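PDB 5W2F: eukaryotic translation initiation factor 2D from Homo sapiens, which delivers initiator tRNA to the P-site of the eukaryotic ribosome without GTP, and is represented here by its C-terminal part, which includes the SUI1 domain. Local coordinates for residues Y135-L146 / W180-L188. Sequence-based numbering, arbitrary orientation. Where two conformers were deposited one is given.
Sequences YGLDPYSVAAIL and WLLLEEYQL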
ATOM      1  N   TYR A 135       9.068   1.586  -0.357  1.00 16.19           N
ATOM      2  CA  TYR A 135       9.046   3.000   0.027  1.00 17.20           C
ATOM      3  C   TYR A 135       9.843   3.868  -0.932  1.00 17.14           C
ATOM      4  O   TYR A 135      10.121   5.038  -0.635  1.00 19.11           O
ATOM      5  CB  TYR A 135       9.510   3.175   1.482  1.00 18.05           C
ATOM      6  CG  TYR A 135       8.526   2.514   2.392  1.00 18.34           C
ATOM      7  CD1 TYR A 135       8.549   1.139   2.601  1.00 18.69           C
ATOM      8  CD2 TYR A 135       7.522   3.249   3.017  1.00 19.65           C
ATOM      9  CE1 TYR A 135       7.580   0.513   3.373  1.00 19.61           C
ATOM     10  CE2 TYR A 135       6.573   2.618   3.797  1.00 19.74           C
ATOM     11  CZ  TYR A 135       6.603   1.256   3.977  1.00 18.66           C
ATOM     12  OH  TYR A 135       5.647   0.662   4.756  1.00 21.93           O
ATOM     13  N   GLY A 136      10.144   3.333  -2.118  1.00 17.01           N
ATOM     14  CA  GLY A 136      10.868   4.088  -3.114  1.00 17.54           C
ATOM     15  C   GLY A 136      12.334   4.304  -2.860  1.00 16.85           C
ATOM     16  O   GLY A 136      12.936   5.189  -3.471  1.00 19.52           O
ATOM     17  N   LEU A 137      12.921   3.458  -2.017  1.00 17.95           N
ATOM     18  CA  LEU A 137      14.334   3.561  -1.695  1.00 18.42           C
ATOM     19  C   LEU A 137      15.111   2.490  -2.465  1.00 19.65           C
ATOM     20  O   LEU A 137      14.688   1.357  -2.563  1.00 20.30           O
ATOM     21  CB  LEU A 137      14.554   3.386  -0.195  1.00 18.47           C
ATOM     22  CG  LEU A 137      13.927   4.477   0.672  1.00 20.18           C
ATOM     23  CD1 LEU A 137      14.053   4.112   2.137  1.00 22.41           C
ATOM     24  CD2 LEU A 137      14.551   5.845   0.405  1.00 22.12           C
ATOM     25  N   ASP A 138      16.249   2.900  -3.005  1.00 19.74           N
ATOM     26  CA  ASP A 138      17.119   2.032  -3.805  1.00 21.24           C
ATOM     27  C   ASP A 138      18.045   1.297  -2.847  1.00 21.66           C
ATOM     28  O   ASP A 138      18.856   1.931  -2.201  1.00 22.26           O
ATOM     29  CB  ASP A 138      17.923   2.872  -4.812  1.00 24.32           C
ATOM     30  CG  ASP A 138      18.830   2.043  -5.713  1.00 28.92           C
ATOM     31  OD1 ASP A 138      18.925   0.812  -5.556  1.00 25.80           O
ATOM     32  OD2 ASP A 138      19.426   2.655  -6.615  1.00 32.53           O
ATOM     33  N   PRO A 139      17.944  -0.040  -2.776  1.00 21.21           N
ATOM     34  CA  PRO A 139      18.847  -0.766  -1.886  1.00 20.98           C
ATOM     35  C   PRO A 139      20.340  -0.481  -2.121  1.00 22.74           C
ATOM     36  O   PRO A 139      21.104  -0.438  -1.153  1.00 22.63           O
ATOM     37  CB  PRO A 139      18.488  -2.229  -2.140  1.00 23.08           C
ATOM     38  CG  PRO A 139      17.058  -2.187  -2.541  1.00 23.16           C
ATOM     39  CD  PRO A 139      16.957  -0.952  -3.384  1.00 22.90           C
ATOM     40  N   TYR A 140      20.755  -0.268  -3.378  1.00 22.52           N
ATOM     41  CA  TYR A 140      22.175   0.016  -3.632  1.00 22.73           C
ATOM     42  C   TYR A 140      22.589   1.371  -3.034  1.00 22.48           C
ATOM     43  O   TYR A 140      23.703   1.529  -2.515  1.00 26.17           O
ATOM     44  CB  TYR A 140      22.519  -0.129  -5.132  1.00 24.72           C
ATOM     45  CG  TYR A 140      22.599  -1.600  -5.546  1.00 26.35           C
ATOM     46  CD1 TYR A 140      23.741  -2.316  -5.322  1.00 27.13           C
ATOM     47  CD2 TYR A 140      21.510  -2.279  -6.115  1.00 28.68           C
ATOM     48  CE1 TYR A 140      23.833  -3.657  -5.643  1.00 30.40           C
ATOM     49  CE2 TYR A 140      21.601  -3.642  -6.448  1.00 30.59           C
ATOM     50  CZ  TYR A 140      22.774  -4.319  -6.208  1.00 30.82           C
ATOM     51  OH  TYR A 140      22.933  -5.672  -6.509  1.00 38.42           O
ATOM     52  N   SER A 141      21.703   2.354  -3.130  1.00 24.07           N
ATOM     53  CA  SER A 141      21.944   3.657  -2.519  1.00 24.81           C
ATOM     54  C   SER A 141      21.978   3.582  -0.995  1.00 22.86           C
ATOM     55  O   SER A 141      22.892   4.087  -0.333  1.00 26.15           O
ATOM     56  CB  SER A 141      20.880   4.643  -2.941  1.00 27.17           C
ATOM     57  OG  SER A 141      21.071   5.864  -2.290  1.00 31.15           O
ATOM     58  N   VAL A 142      20.984   2.915  -0.438  1.00 22.92           N
ATOM     59  CA  VAL A 142      20.946   2.712   1.011  1.00 22.33           C
ATOM     60  C   VAL A 142      22.198   1.967   1.499  1.00 23.00           C
ATOM     61  O   VAL A 142      22.803   2.355   2.509  1.00 24.09           O
ATOM     62  CB  VAL A 142      19.663   1.986   1.433  1.00 21.44           C
ATOM     63  CG1 VAL A 142      19.720   1.599   2.897  1.00 20.94           C
ATOM     64  CG2 VAL A 142      18.438   2.856   1.155  1.00 22.11           C
ATOM     65  N   ALA A 143      22.613   0.944   0.755  1.00 23.25           N
ATOM     66  CA  ALA A 143      23.825   0.204   1.104  1.00 22.74           C
ATOM     67  C   ALA A 143      25.071   1.074   1.126  1.00 22.67           C
ATOM     68  O   ALA A 143      25.894   0.948   2.035  1.00 24.87           O
ATOM     69  CB  ALA A 143      24.014  -1.000   0.204  1.00 24.00           C
ATOM     70  N   ALA A 144      25.170   1.991   0.173  1.00 24.01           N
ATOM     71  CA  ALA A 144      26.315   2.907   0.104  1.00 26.02           C
ATOM     72  C   ALA A 144      26.305   3.918   1.255  1.00 26.49           C
ATOM     73  O   ALA A 144      27.325   4.152   1.907  1.00 28.63           O
ATOM     74  CB  ALA A 144      26.394   3.608  -1.250  1.00 26.42           C
ATOM     75  N   ILE A 145      25.146   4.490   1.526  1.00 25.81           N
ATOM     76  CA  ILE A 145      24.994   5.420   2.634  1.00 26.91           C
ATOM     77  C   ILE A 145      25.356   4.742   3.968  1.00 25.84           C
ATOM     78  O   ILE A 145      26.100   5.301   4.785  1.00 28.89           O
ATOM     79  CB  ILE A 145      23.552   5.972   2.697  1.00 26.73           C
ATOM     80  CG1 ILE A 145      23.261   6.891   1.503  1.00 27.67           C
ATOM     81  CG2 ILE A 145      23.315   6.698   4.014  1.00 28.23           C
ATOM     82  CD1 ILE A 145      21.785   7.143   1.289  1.00 30.10           C
ATOM     83  N   LEU A 146      24.818   3.545   4.181  1.00 25.27           N
ATOM     84  CA  LEU A 146      25.072   2.835   5.423  1.00 24.30           C
ATOM     85  C   LEU A 146      26.511   2.340   5.558  1.00 26.08           C
ATOM     86  O   LEU A 146      27.036   2.299   6.668  1.00 27.60           O
ATOM     87  CB  LEU A 146      24.107   1.662   5.601  1.00 22.51           C
ATOM     88  CG  LEU A 146      22.656   2.078   5.828  1.00 22.95           C
ATOM     89  CD1 LEU A 146      21.785   0.835   5.853  1.00 22.30           C
ATOM     90  CD2 LEU A 146      22.515   2.817   7.150  1.00 24.63           C
ATOM     91  N   TRP A 180      17.993   6.263  12.253  1.00 21.06           N
ATOM     92  CA  TRP A 180      18.364   7.572  11.729  1.00 21.59           C
ATOM     93  C   TRP A 180      17.952   7.720  10.262  1.00 21.96           C
ATOM     94  O   TRP A 180      17.295   8.686   9.871  1.00 22.04           O
ATOM     95  CB  TRP A 180      19.866   7.798  11.895  1.00 23.85           C
ATOM     96  CG  TRP A 180      20.387   8.887  11.024  1.00 26.42           C
ATOM     97  CD1 TRP A 180      20.234  10.225  11.216  1.00 29.99           C
ATOM     98  CD2 TRP A 180      21.065   8.735   9.761  1.00 26.47           C
ATOM     99  NE1 TRP A 180      20.800  10.921  10.175  1.00 31.73           N
ATOM    100  CE2 TRP A 180      21.325  10.031   9.274  1.00 30.97           C
ATOM    101  CE3 TRP A 180      21.506   7.634   9.023  1.00 28.50           C
ATOM    102  CZ2 TRP A 180      21.996  10.255   8.070  1.00 33.10           C
ATOM    103  CZ3 TRP A 180      22.153   7.858   7.803  1.00 29.49           C
ATOM    104  CH2 TRP A 180      22.395   9.160   7.350  1.00 30.41           C
ATOM    105  N   LEU A 181      18.374   6.773   9.448  1.00 20.83           N
ATOM    106  CA  LEU A 181      18.190   6.895   8.013  1.00 20.01           C
ATOM    107  C   LEU A 181      16.715   6.956   7.655  1.00 19.76           C
ATOM    108  O   LEU A 181      16.284   7.830   6.891  1.00 20.85           O
ATOM    109  CB  LEU A 181      18.872   5.733   7.281  1.00 21.19           C
ATOM    110  CG  LEU A 181      18.818   5.789   5.740  1.00 22.45           C
ATOM    111  CD1 LEU A 181      19.483   7.060   5.225  1.00 25.35           C
ATOM    112  CD2 LEU A 181      19.437   4.567   5.075  1.00 26.40           C
ATOM    113  N   LEU A 182      15.935   6.031   8.196  1.00 18.34           N
ATOM    114  CA  LEU A 182      14.545   5.901   7.803  1.00 18.55           C
ATOM    115  C   LEU A 182      13.637   6.935   8.457  1.00 19.48           C
ATOM    116  O   LEU A 182      12.763   7.475   7.790  1.00 19.99           O
ATOM    117  CB  LEU A 182      14.036   4.489   8.093  1.00 19.17           C
ATOM    118  CG  LEU A 182      14.790   3.380   7.386  1.00 19.44           C
ATOM    119  CD1 LEU A 182      14.254   2.012   7.804  1.00 20.61           C
ATOM    120  CD2 LEU A 182      14.787   3.503   5.863  1.00 20.89           C
ATOM    121  N   LEU A 183      13.816   7.187   9.753  1.00 19.99           N
ATOM    122  CA  LEU A 183      12.933   8.114  10.469  1.00 20.57           C
ATOM    123  C   LEU A 183      13.356   9.556  10.326  1.00 21.60           C
ATOM    124  O   LEU A 183      12.517  10.429  10.241  1.00 23.85           O
ATOM    125  CB  LEU A 183      12.885   7.786  11.966  1.00 20.54           C
ATOM    126  CG  LEU A 183      12.406   6.379  12.332  1.00 20.86           C
ATOM    127  CD1 LEU A 183      12.483   6.194  13.840  1.00 22.34           C
ATOM    128  CD2 LEU A 183      10.980   6.158  11.877  1.00 22.57           C
ATOM    129  N   GLU A 184      14.656   9.820  10.350  1.00 22.73           N
ATOM    130  CA  GLU A 184      15.135  11.199  10.345  1.00 25.33           C
ATOM    131  C   GLU A 184      15.410  11.665   8.922  1.00 25.29           C
ATOM    132  O   GLU A 184      14.846  12.666   8.476  1.00 27.83           O
ATOM    133  CB  GLU A 184      16.353  11.357  11.243  1.00 26.84           C
ATOM    134  CG  GLU A 184      16.095  11.095  12.711  1.00 33.34           C
ATOM    135  CD  GLU A 184      17.360  11.281  13.561  1.00 43.18           C
ATOM    136  OE1 GLU A 184      18.087  12.289  13.370  1.00 48.06           O
ATOM    137  OE2 GLU A 184      17.646  10.408  14.413  1.00 51.91           O
ATOM    138  N   GLU A 185      16.227  10.927   8.183  1.00 22.83           N
ATOM    139  CA  GLU A 185      16.571  11.360   6.830  1.00 24.14           C
ATOM    140  C   GLU A 185      15.430  11.229   5.834  1.00 22.27           C
ATOM    141  O   GLU A 185      15.166  12.172   5.088  1.00 25.79           O
ATOM    142  CB  GLU A 185      17.777  10.603   6.329  1.00 25.61           C
ATOM    143  CG  GLU A 185      19.017  10.966   7.081  1.00 31.48           C
ATOM    144  CD  GLU A 185      19.322  12.460   6.991  1.00 39.27           C
ATOM    145  OE1 GLU A 185      19.395  12.988   5.865  1.00 42.32           O
ATOM    146  OE2 GLU A 185      19.435  13.108   8.051  1.00 47.63           O
ATOM    147  N   TYR A 186      14.725  10.098   5.848  1.00 20.39           N
ATOM    148  CA  TYR A 186      13.617   9.900   4.908  1.00 21.18           C
ATOM    149  C   TYR A 186      12.239  10.187   5.493  1.00 20.32           C
ATOM    150  O   TYR A 186      11.264  10.132   4.759  1.00 21.05           O
ATOM    151  CB  TYR A 186      13.688   8.504   4.268  1.00 20.79           C
ATOM    152  CG  TYR A 186      14.914   8.336   3.411  1.00 22.17           C
ATOM    153  CD1 TYR A 186      15.131   9.180   2.321  1.00 25.66           C
ATOM    154  CD2 TYR A 186      15.848   7.342   3.657  1.00 25.21           C
ATOM    155  CE1 TYR A 186      16.269   9.048   1.525  1.00 28.15           C
ATOM    156  CE2 TYR A 186      16.968   7.201   2.859  1.00 27.38           C
ATOM    157  CZ  TYR A 186      17.188   8.064   1.810  1.00 27.95           C
ATOM    158  OH  TYR A 186      18.318   7.916   1.028  1.00 32.75           O
ATOM    159  N   GLN A 187      12.158  10.491   6.795  1.00 20.09           N
ATOM    160  CA  GLN A 187      10.896  10.920   7.444  0.54 21.46           C
ATOM    161  C   GLN A 187       9.758   9.920   7.259  1.00 20.95           C
ATOM    162  O   GLN A 187       8.582  10.282   7.153  1.00 23.22           O
ATOM    163  CB  GLN A 187      10.478  12.319   6.957  0.54 23.53           C
ATOM    164  CG  GLN A 187      11.436  13.420   7.382  0.54 25.27           C
ATOM    165  CD  GLN A 187      11.348  13.735   8.862  0.54 28.11           C
ATOM    166  OE1 GLN A 187      10.264  13.947   9.395  0.54 33.77           O
ATOM    167  NE2 GLN A 187      12.496  13.762   9.533  0.54 31.62           N
ATOM    168  N   LEU A 188      10.109   8.640   7.245  1.00 19.57           N
ATOM    169  CA  LEU A 188       9.130   7.595   7.065  1.00 20.03           C
ATOM    170  C   LEU A 188       8.348   7.360   8.373  1.00 20.47           C
ATOM    171  O   LEU A 188       8.886   7.589   9.460  1.00 21.60           O
ATOM    172  CB  LEU A 188       9.791   6.308   6.585  1.00 20.68           C
ATOM    173  CG  LEU A 188      10.409   6.347   5.191  1.00 22.01           C
ATOM    174  CD1 LEU A 188      11.106   5.045   4.896  1.00 24.69           C
ATOM    175  CD2 LEU A 188       9.371   6.613   4.117  1.00 22.20           C
TER
HETATM  176  O   HOH W   1      19.006   5.901  -0.563  1.00 34.94           O
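Leu137 sets one methyl, CD2, squarely over the face of the Tyr186 ring, 3.5 Å from the ring centroid and 5° off its normal, a CH-pi contact almost on the ring axis. Its other methyl, CD1, turns to Leu182 CD2 (3.8 Å) and more distantly to Leu188 CD1, and the two branches of one leucine thus serve different partners. Tyr135 CD2 meets the second methyl of Leu188, CD2, at 4.0 Å. Farther along, Leu181 carries the contact with helix 139-150: its CD2 meets Val142 CG1 at 3.7 Å and also touches Leu146, while CD1 packs against Ile145 CG2. Its CG lies opposite the backbone N (chi1 -177°), which carries both methyls toward that helix. The same Ile145 CG2 lies at the edge of the Trp180 ring, one face of which has Glu185 CG above it, offset toward the rim. No direct hydrogen bond joins the segments; a water links them, 2.7 Å from both Ser141 OG and Tyr186 OH. In the second shell, Asp138 caps helix 139-150 by accepting from Tyr140 N, and a wide pi-type turn spans 180-185. The arrangement illustrates how a SUI1 alpha/beta domain joins its two helices: the axes of 139-146 and 180-185 run at 101° to each other and come no closer than 12.2 Å, with large apolar side chains bridging the interval. Beneath them lies the mixed sheet, where Leu146 rests on Ile170 of strand 166-171, and Leu182 and Leu188 on Ile113 of strand 113-121.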